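Local atomic coordinates of inactive Zymogen C11 Protease (Parabacteroides distasonis, PDB entry 6MZO), a protein that probably cleaves peptide bonds as a clostripain-like (C11) cysteine peptidase of clan CD, and is captured here as an inactive zymogen. Residues Q62-K67 / I73-L78; Y195-G200 / A213-T218; V257-L262 / V335-L340. All coordinates share one frame; numbering follows the deposited sequence.

In the fold
The three contacts follow one another along the chain, each closing before the next opens. Contacts 1 and 2 are neighbours, with centres about 22 Å apart and nearest atoms about 7 Å apart. Contact 1 pairs strands 62-69 and 72-80 at one edge of the nine-stranded mixed sheet; contact 2 joins helices 195-203 and 209-220, and both it and contact 1 meet helix 26-43. Contact 3 lies across the chain's centre, its centre about 48 Å from that of contact 1 and about 35 Å from that of contact 2, where loops pack around the small sheet of strands 275-277 and 332-334. Hairpin edge, helix pair and peripheral loops are thus fastened separately, with no direct touch between contacts.

Contact 1 (Q62-K67 / I73-L78); sequences QLFQLK and IRQIVL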
loop_
_atom_site.group_PDB
_atom_site.type_symbol
_atom_site.label_atom_id
_atom_site.label_comp_id
_atom_site.label_asym_id
_atom_site.label_seq_id
_atom_site.Cartn_x
_atom_site.Cartn_y
_atom_site.Cartn_z
ATOM N N GLN A 62 -8.675 -20.196 2.617
ATOM C CA GLN A 62 -9.894 -20.388 1.840
ATOM C C GLN A 62 -10.184 -19.182 0.977
ATOM O O GLN A 62 -9.858 -18.043 1.370
ATOM C CB GLN A 62 -11.060 -20.671 2.753
ATOM C CG GLN A 62 -11.198 -19.804 3.926
ATOM C CD GLN A 62 -12.462 -20.129 4.716
ATOM O OE1 GLN A 62 -12.969 -21.245 4.668
ATOM N NE2 GLN A 62 -12.993 -19.132 5.422
ATOM N N LEU A 63 -10.776 -19.461 -0.194
ATOM C CA LEU A 63 -11.242 -18.432 -1.119
ATOM C C LEU A 63 -12.759 -18.475 -1.097
ATOM O O LEU A 63 -13.345 -19.560 -1.293
ATOM C CB LEU A 63 -10.675 -18.709 -2.527
ATOM C CG LEU A 63 -11.125 -17.800 -3.656
ATOM C CD1 LEU A 63 -10.591 -16.394 -3.414
ATOM C CD2 LEU A 63 -10.591 -18.373 -4.976
ATOM N N PHE A 64 -13.415 -17.332 -0.837
ATOM C CA PHE A 64 -14.883 -17.371 -0.775
ATOM C C PHE A 64 -15.431 -16.088 -1.370
ATOM O O PHE A 64 -14.783 -15.058 -1.394
ATOM C CB PHE A 64 -15.416 -17.569 0.661
ATOM C CG PHE A 64 -14.843 -16.578 1.716
ATOM C CD1 PHE A 64 -13.657 -16.880 2.361
ATOM C CD2 PHE A 64 -15.558 -15.425 2.059
ATOM C CE1 PHE A 64 -13.125 -16.020 3.369
ATOM C CE2 PHE A 64 -15.063 -14.544 3.052
ATOM C CZ PHE A 64 -13.850 -14.858 3.713
ATOM N N GLN A 65 -16.647 -16.174 -1.849
ATOM C CA GLN A 65 -17.374 -15.032 -2.376
ATOM C C GLN A 65 -18.303 -14.508 -1.280
ATOM O O GLN A 65 -18.870 -15.275 -0.442
ATOM C CB GLN A 65 -18.147 -15.489 -3.638
ATOM C CG GLN A 65 -19.024 -14.313 -4.168
ATOM C CD GLN A 65 -19.771 -14.686 -5.461
ATOM O OE1 GLN A 65 -20.008 -15.894 -5.777
ATOM N NE2 GLN A 65 -20.150 -13.654 -6.215
ATOM N N LEU A 66 -18.480 -13.189 -1.259
ATOM C CA LEU A 66 -19.508 -12.602 -0.415
ATOM C C LEU A 66 -20.467 -11.954 -1.351
ATOM O O LEU A 66 -20.032 -11.155 -2.194
ATOM C CB LEU A 66 -18.963 -11.532 0.501
ATOM C CG LEU A 66 -18.062 -12.068 1.591
ATOM C CD1 LEU A 66 -17.486 -10.892 2.447
ATOM C CD2 LEU A 66 -18.800 -13.086 2.523
ATOM N N LYS A 67 -21.738 -12.231 -1.213
ATOM C CA LYS A 67 -22.690 -11.573 -2.059
ATOM C C LYS A 67 -23.953 -11.217 -1.301
ATOM O O LYS A 67 -24.165 -11.686 -0.236
ATOM C CB LYS A 67 -23.000 -12.422 -3.267
ATOM C CG LYS A 67 -23.786 -13.641 -2.915
ATOM C CD LYS A 67 -23.866 -14.623 -4.065
ATOM C CE LYS A 67 -24.235 -13.971 -5.363
ATOM N NZ LYS A 67 -24.365 -14.962 -6.453
ATOM N N ILE A 73 -26.309 -11.004 3.659
ATOM C CA ILE A 73 -25.044 -11.464 3.081
ATOM C C ILE A 73 -25.117 -12.982 2.956
ATOM O O ILE A 73 -25.557 -13.638 3.896
ATOM C CB ILE A 73 -23.829 -11.138 3.980
ATOM C CG1 ILE A 73 -23.619 -9.643 4.111
ATOM C CG2 ILE A 73 -22.526 -11.746 3.404
ATOM C CD1 ILE A 73 -22.998 -9.009 2.863
ATOM N N ARG A 74 -24.620 -13.504 1.844
ATOM C CA ARG A 74 -24.378 -14.965 1.634
ATOM C C ARG A 74 -22.896 -15.162 1.435
ATOM O O ARG A 74 -22.269 -14.527 0.573
ATOM C CB ARG A 74 -25.202 -15.460 0.413
ATOM C CG ARG A 74 -24.846 -16.858 -0.186
ATOM C CD ARG A 74 -25.376 -18.009 0.623
ATOM N NE ARG A 74 -26.823 -18.002 0.820
ATOM C CZ ARG A 74 -27.455 -18.866 1.631
ATOM N NH1 ARG A 74 -26.759 -19.789 2.283
ATOM N NH2 ARG A 74 -28.762 -18.764 1.801
ATOM N N GLN A 75 -22.303 -15.984 2.276
ATOM C CA GLN A 75 -20.921 -16.371 2.047
ATOM C C GLN A 75 -20.847 -17.676 1.293
ATOM O O GLN A 75 -21.538 -18.648 1.656
ATOM C CB GLN A 75 -20.191 -16.445 3.389
ATOM C CG GLN A 75 -18.756 -16.888 3.312
ATOM C CD GLN A 75 -17.926 -16.480 4.561
ATOM O OE1 GLN A 75 -18.179 -15.445 5.226
ATOM N NE2 GLN A 75 -16.911 -17.290 4.865
ATOM N N ILE A 76 -20.088 -17.725 0.206
ATOM C CA ILE A 76 -19.988 -18.951 -0.577
ATOM C C ILE A 76 -18.540 -19.380 -0.547
ATOM O O ILE A 76 -17.729 -18.772 -1.292
ATOM C CB ILE A 76 -20.450 -18.744 -2.066
ATOM C CG1 ILE A 76 -21.942 -18.358 -2.137
ATOM C CG2 ILE A 76 -20.245 -19.982 -2.931
ATOM C CD1 ILE A 76 -22.342 -17.768 -3.462
ATOM N N VAL A 77 -18.220 -20.419 0.275
ATOM C CA VAL A 77 -16.812 -20.851 0.469
ATOM C C VAL A 77 -16.496 -21.677 -0.720
ATOM O O VAL A 77 -17.033 -22.815 -0.830
ATOM C CB VAL A 77 -16.546 -21.645 1.789
ATOM C CG1 VAL A 77 -15.085 -22.210 1.855
ATOM C CG2 VAL A 77 -16.789 -20.783 3.039
ATOM N N LEU A 78 -15.736 -21.098 -1.649
ATOM C CA LEU A 78 -15.386 -21.728 -2.913
ATOM C C LEU A 78 -14.358 -22.841 -2.827
ATOM O O LEU A 78 -14.600 -23.984 -3.260
ATOM C CB LEU A 78 -14.842 -20.711 -3.878
ATOM C CG LEU A 78 -15.860 -19.597 -4.121
ATOM C CD1 LEU A 78 -15.267 -18.568 -5.055
ATOM C CD2 LEU A 78 -17.125 -20.181 -4.764
#
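F64 places its CG between its own backbone N and carbonyl carbon (chi1 52°), standing the ring up over the sheet, while Q75 holds CG opposite its N and stays extended beyond it; these torsions lay the Q75 amide flat on one face of the phenyl ring. The two planes are 9° apart, and Q75 NE2 sits 3.6 Å above the ring plane of F64, over its centre. The oxygen end of the amide lies along L66, with Q75 OE1 3.6 Å from L66 CD2. Beneath this stack runs an antiparallel beta hairpin at the sheet edge. F64-V77 and L66-Q75 are its non-hydrogen-bonded pairs; Q65-I76 and K67-R74 are the hydrogen-bonded ones, as in the bond from I76 N to Q65 O (2.8 Å) and the almost straight one from R74 N to K67 O (2.8 Å, 174°). At L78 the pairing is less regular: the bond from L78 N to L63 O is weak, and L63 also bonds to E79.

Q65, K67, R74 and I76 share the other face. I76 CD1 touches K67 CD at 3.5 Å, and Q65 OE1 bonds to Y104 OH. R74 bends away to a salt bridge with E69. The F64 ring also meets L33 of helix 26-43, so replacing it with an alanine would probably leave the Q75 amide without its flat support, set free to turn, and open a gap beside L33. Because the amide lies nearly parallel to the ring, its N-H bonds run along the face rather than into it; the contact is an amide-ring stack, probably held mainly by dispersion.

Contact 2 (Y195-G200 / A213-T218); sequences YQTIMG and ATKFYT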
loop_
_atom_site.group_PDB
_atom_site.type_symbol
_atom_site.label_atom_id
_atom_site.label_comp_id
_atom_site.label_asym_id
_atom_site.label_seq_id
_atom_site.Cartn_x
_atom_site.Cartn_y
_atom_site.Cartn_z
ATOM N N TYR A 195 -13.522 -0.588 5.799
ATOM C CA TYR A 195 -14.213 -1.313 4.731
ATOM C C TYR A 195 -15.676 -1.034 4.821
ATOM O O TYR A 195 -16.396 -1.079 3.796
ATOM C CB TYR A 195 -13.936 -2.857 4.802
ATOM C CG TYR A 195 -12.476 -3.109 4.467
ATOM C CD1 TYR A 195 -12.055 -3.009 3.143
ATOM C CD2 TYR A 195 -11.529 -3.274 5.456
ATOM C CE1 TYR A 195 -10.696 -3.167 2.796
ATOM C CE2 TYR A 195 -10.149 -3.429 5.133
ATOM C CZ TYR A 195 -9.760 -3.345 3.785
ATOM O OH TYR A 195 -8.450 -3.442 3.469
ATOM N N GLN A 196 -16.195 -0.739 6.029
ATOM C CA GLN A 196 -17.658 -0.586 6.106
ATOM C C GLN A 196 -18.189 0.659 5.379
ATOM O O GLN A 196 -19.433 0.765 5.201
ATOM C CB GLN A 196 -18.065 -0.548 7.591
ATOM C CG GLN A 196 -17.656 0.759 8.328
ATOM C CD GLN A 196 -16.191 0.868 8.727
ATOM O OE1 GLN A 196 -15.350 -0.025 8.546
ATOM N NE2 GLN A 196 -15.867 2.032 9.332
ATOM N N THR A 197 -17.299 1.519 4.883
ATOM C CA THR A 197 -17.765 2.701 4.175
ATOM C C THR A 197 -17.246 2.758 2.740
ATOM O O THR A 197 -17.657 3.665 1.996
ATOM C CB THR A 197 -17.347 4.052 4.860
ATOM O OG1 THR A 197 -15.917 4.189 4.950
ATOM C CG2 THR A 197 -17.959 4.182 6.230
ATOM N N ILE A 198 -16.316 1.901 2.337
ATOM C CA ILE A 198 -15.709 2.050 0.982
ATOM C C ILE A 198 -16.141 0.987 -0.054
ATOM O O ILE A 198 -15.600 0.954 -1.187
ATOM C CB ILE A 198 -14.181 2.006 0.997
ATOM C CG1 ILE A 198 -13.684 0.750 1.713
ATOM C CG2 ILE A 198 -13.696 3.292 1.843
ATOM C CD1 ILE A 198 -12.104 0.489 1.440
ATOM N N MET A 199 -16.989 0.047 0.391
ATOM C CA MET A 199 -17.234 -1.083 -0.547
ATOM C C MET A 199 -17.886 -0.588 -1.851
ATOM O O MET A 199 -17.399 -0.977 -2.978
ATOM C CB MET A 199 -18.130 -2.170 0.104
ATOM C CG MET A 199 -17.470 -2.801 1.378
ATOM S SD MET A 199 -15.806 -3.407 1.121
ATOM C CE MET A 199 -16.104 -4.585 -0.254
ATOM N N GLY A 200 -18.958 0.176 -1.768
ATOM C CA GLY A 200 -19.528 0.708 -3.024
ATOM C C GLY A 200 -18.514 1.489 -3.887
ATOM O O GLY A 200 -18.561 1.371 -5.156
ATOM N N ALA A 213 -9.981 6.975 -0.548
ATOM C CA ALA A 213 -9.011 7.657 0.324
ATOM C C ALA A 213 -9.670 8.713 1.212
ATOM O O ALA A 213 -9.320 8.859 2.387
ATOM C CB ALA A 213 -7.946 8.247 -0.542
ATOM N N THR A 214 -10.667 9.403 0.660
ATOM C CA THR A 214 -11.398 10.403 1.470
ATOM C C THR A 214 -12.152 9.739 2.630
ATOM O O THR A 214 -12.219 10.300 3.737
ATOM C CB THR A 214 -12.363 11.292 0.656
ATOM O OG1 THR A 214 -13.465 10.510 0.167
ATOM C CG2 THR A 214 -11.636 11.901 -0.497
ATOM N N LYS A 215 -12.664 8.524 2.414
ATOM C CA LYS A 215 -13.304 7.800 3.483
ATOM C C LYS A 215 -12.352 7.343 4.555
ATOM O O LYS A 215 -12.705 7.347 5.724
ATOM C CB LYS A 215 -14.035 6.586 2.902
ATOM C CG LYS A 215 -15.523 6.894 2.598
ATOM C CD LYS A 215 -15.791 7.848 1.404
ATOM C CE LYS A 215 -17.349 7.936 1.010
ATOM N NZ LYS A 215 -17.816 6.548 0.798
ATOM N N PHE A 216 -11.152 6.934 4.140
ATOM C CA PHE A 216 -10.111 6.604 5.105
ATOM C C PHE A 216 -9.792 7.815 6.027
ATOM O O PHE A 216 -9.731 7.662 7.264
ATOM C CB PHE A 216 -8.831 6.162 4.359
ATOM C CG PHE A 216 -7.688 5.802 5.284
ATOM C CD1 PHE A 216 -6.885 6.793 5.914
ATOM C CD2 PHE A 216 -7.443 4.482 5.527
ATOM C CE1 PHE A 216 -5.814 6.426 6.750
ATOM C CE2 PHE A 216 -6.354 4.069 6.319
ATOM C CZ PHE A 216 -5.546 5.052 6.958
ATOM N N TYR A 217 -9.610 8.979 5.395
ATOM C CA TYR A 217 -9.404 10.232 6.174
ATOM C C TYR A 217 -10.585 10.566 7.064
ATOM O O TYR A 217 -10.392 10.811 8.275
ATOM C CB TYR A 217 -9.076 11.410 5.237
ATOM C CG TYR A 217 -8.963 12.695 6.075
ATOM C CD1 TYR A 217 -7.913 12.808 6.970
ATOM C CD2 TYR A 217 -9.953 13.674 6.058
ATOM C CE1 TYR A 217 -7.784 13.956 7.803
ATOM C CE2 TYR A 217 -9.846 14.813 6.895
ATOM C CZ TYR A 217 -8.773 14.920 7.761
ATOM O OH TYR A 217 -8.687 16.044 8.547
ATOM N N THR A 218 -11.822 10.512 6.511
ATOM C CA THR A 218 -12.991 10.809 7.347
ATOM C C THR A 218 -13.042 9.854 8.561
ATOM O O THR A 218 -13.316 10.284 9.697
ATOM C CB THR A 218 -14.255 10.689 6.492
ATOM O OG1 THR A 218 -14.173 11.734 5.505
ATOM C CG2 THR A 218 -15.502 10.885 7.341
HETATM O O HOH W 1 -15.387 6.727 6.191
#
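K215 lies across T197 and I198, its long chain touching both while its amine reaches the backbone carbonyl of T197. I198 and K215 lie alongside one another but point opposite ways, and the I198 CG2 methyl presses on K215 CB at 3.5 Å, tighter than usual for two carbons. Against T197 the lysine runs at a slant: CG of K215 passes 3.6 Å from T197 OG1, and the chain then bends so that K215 NZ comes 3.1 Å from T197 O, a weak hydrogen bond. The first torsion of K215 (chi1 -94°) falls away from any staggered position, as if the lysine were fitted around the I198 methyl.

T197 OG1, set between its own backbone N and carbonyl carbon (chi1 60°), also faces the partner helix through a water, which lies 2.9 Å from T197 OG1 and donates to K215 O at 2.8 Å. The same hydroxyl bonds to P194 O.

The contact joins the weakly bonded start of helix 195-203 to helix 209-220 of the clostripain-family fold. Y195 and T197 pack on helix 26-43, while A213 and F216 lie against strand 226-231.

The stronger partner of the amine is D201, by a salt bridge; D201 lies further along helix 195-203, so both partners of NZ tie K215 to that helix. With a carboxylate and a carbonyl both drawing on NZ, the positive charge of K215 is likely to be well stabilised, and the aliphatic part of its chain is held as a packing surface between the helices.

Contact 3 (V257-L262 / V335-L340); sequences VPVSEL and VPQEAL
V259 and L262 meet V335 and Q337 where a 3-10 turn in one loop packs against a second loop, 335-340, that leaves strand 332-334 and makes a type I beta turn from Q337 to L340. At the start of the first loop, V257 approaches the second through a water 3.0 Å from V257 O and equally near P336 O, with further acceptors close by. The V257 side chain itself rests on Y281 and L285.

P258 sets up the turn: its O accepts a hydrogen bond from E261 N. V259 follows and carries the contact. Its CG1 methyl, opposite the carbonyl carbon and beside the backbone N (chi1 -64°), meets V335 CG1 at 3.7 Å, the two valines passing side by side with their branches running in opposing senses. The same V259 CG1 also lies 3.8 Å from CD of Q337, whose chain crosses it at about a right angle, and V259 CG2 comes near Q337 OE1 at 3.9 Å. V259 O then accepts a hydrogen bond from L262 N, completing the turn. L262 reaches V335 tip to tip, L262 CD1 being 4.0 Å from V335 CG2, so V335 spreads its two methyls to two different partners.

Y276 of strand 275-277 touches V259, L262, V335 and Q337, and V335 bonds through its backbone to A274; the loops therefore close over the small antiparallel sheet of 275-277 and 332-334. Q337 is fixed twice through NE2, which bonds to H273 O and also donates to V335 O (2.9 Å, 161°), with that oxygen in the amide plane of Q337 and the nitrogen in the carbonyl plane of V335.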
loop_
_atom_site.group_PDB
_atom_site.type_symbol
_atom_site.label_atom_id
_atom_site.label_comp_id
_atom_site.label_asym_id
_atom_site.label_seq_id
_atom_site.Cartn_x
_atom_site.Cartn_y
_atom_site.Cartn_z
ATOM N N VAL A 257 23.220 14.816 3.868
ATOM C CA VAL A 257 21.896 15.258 4.267
ATOM C C VAL A 257 21.613 14.859 5.711
ATOM O O VAL A 257 21.664 13.670 6.032
ATOM C CB VAL A 257 20.805 14.647 3.388
ATOM C CG1 VAL A 257 19.413 15.018 3.922
ATOM C CG2 VAL A 257 21.041 14.973 1.897
ATOM N N PRO A 258 21.263 15.828 6.566
ATOM C CA PRO A 258 21.056 15.476 7.981
ATOM C C PRO A 258 19.631 14.987 8.287
ATOM O O PRO A 258 18.663 15.761 8.328
ATOM C CB PRO A 258 21.353 16.801 8.710
ATOM C CG PRO A 258 20.862 17.862 7.765
ATOM C CD PRO A 258 21.039 17.271 6.317
ATOM N N VAL A 259 19.500 13.689 8.537
ATOM C CA VAL A 259 18.153 13.150 8.760
ATOM C C VAL A 259 17.482 13.688 10.015
ATOM O O VAL A 259 16.275 13.619 10.137
ATOM C CB VAL A 259 18.112 11.626 8.846
ATOM C CG1 VAL A 259 18.538 11.036 7.516
ATOM C CG2 VAL A 259 18.972 11.144 10.012
ATOM N N SER A 260 18.278 14.187 10.949
ATOM C CA SER A 260 17.733 14.715 12.193
ATOM C C SER A 260 16.864 15.951 11.956
ATOM O O SER A 260 16.057 16.330 12.817
ATOM C CB SER A 260 18.879 15.040 13.131
ATOM O OG SER A 260 19.634 16.113 12.589
ATOM N N GLU A 261 16.991 16.519 10.744
ATOM C CA GLU A 261 16.233 17.694 10.324
ATOM C C GLU A 261 14.992 17.311 9.511
ATOM O O GLU A 261 14.175 18.184 9.208
ATOM C CB GLU A 261 17.087 18.614 9.444
ATOM C CG GLU A 261 18.343 19.116 10.110
ATOM C CD GLU A 261 18.005 19.859 11.344
ATOM O OE1 GLU A 261 17.266 20.859 11.245
ATOM O OE2 GLU A 261 18.434 19.409 12.419
ATOM N N LEU A 262 14.878 16.036 9.129
ATOM C CA LEU A 262 13.832 15.642 8.179
ATOM C C LEU A 262 12.547 15.198 8.845
ATOM O O LEU A 262 12.573 14.665 9.944
ATOM C CB LEU A 262 14.288 14.471 7.295
ATOM C CG LEU A 262 15.412 14.766 6.313
ATOM C CD1 LEU A 262 15.815 13.445 5.575
ATOM C CD2 LEU A 262 14.939 15.830 5.327
ATOM N N VAL A 335 16.005 7.245 2.663
ATOM C CA VAL A 335 17.078 8.244 2.666
ATOM C C VAL A 335 18.392 7.475 2.940
ATOM O O VAL A 335 18.609 7.032 4.059
ATOM C CB VAL A 335 16.840 9.297 3.759
ATOM C CG1 VAL A 335 18.087 10.211 3.887
ATOM C CG2 VAL A 335 15.550 10.125 3.390
ATOM N N PRO A 336 19.285 7.391 1.933
ATOM C CA PRO A 336 20.546 6.709 2.191
ATOM C C PRO A 336 21.357 7.403 3.313
ATOM O O PRO A 336 21.417 8.643 3.434
ATOM C CB PRO A 336 21.304 6.827 0.870
ATOM C CG PRO A 336 20.122 6.734 -0.173
ATOM C CD PRO A 336 19.045 7.612 0.480
ATOM N N GLN A 337 21.951 6.565 4.132
ATOM C CA GLN A 337 22.659 7.031 5.328
ATOM C C GLN A 337 23.941 6.248 5.525
ATOM O O GLN A 337 24.003 5.019 5.309
ATOM C CB GLN A 337 21.765 6.888 6.566
ATOM C CG GLN A 337 20.532 7.802 6.517
ATOM C CD GLN A 337 19.459 7.381 7.503
ATOM O OE1 GLN A 337 19.643 7.465 8.745
ATOM N NE2 GLN A 337 18.326 6.904 6.964
ATOM N N GLU A 338 24.971 6.952 5.949
ATOM C CA GLU A 338 26.289 6.342 6.127
ATOM C C GLU A 338 26.219 5.195 7.140
ATOM O O GLU A 338 26.911 4.164 7.015
ATOM C CB GLU A 338 27.282 7.401 6.579
ATOM C CG GLU A 338 28.734 6.899 6.564
ATOM C CD GLU A 338 29.726 7.968 6.991
ATOM O OE1 GLU A 338 29.358 9.151 7.139
ATOM O OE2 GLU A 338 30.892 7.615 7.211
ATOM N N ALA A 339 25.337 5.340 8.119
ATOM C CA ALA A 339 25.292 4.397 9.221
ATOM C C ALA A 339 24.533 3.112 8.876
ATOM O O ALA A 339 24.520 2.174 9.675
ATOM C CB ALA A 339 24.674 5.050 10.439
ATOM N N LEU A 340 23.925 3.086 7.687
ATOM C CA LEU A 340 23.107 1.963 7.234
ATOM C C LEU A 340 23.629 1.259 5.975
ATOM O O LEU A 340 22.891 1.133 4.993
ATOM C CB LEU A 340 21.673 2.456 6.978
ATOM C CG LEU A 340 21.074 3.206 8.176
ATOM C CD1 LEU A 340 19.684 3.611 7.943
ATOM C CD2 LEU A 340 21.127 2.251 9.343
HETATM O O HOH W 2 22.242 10.759 5.405
#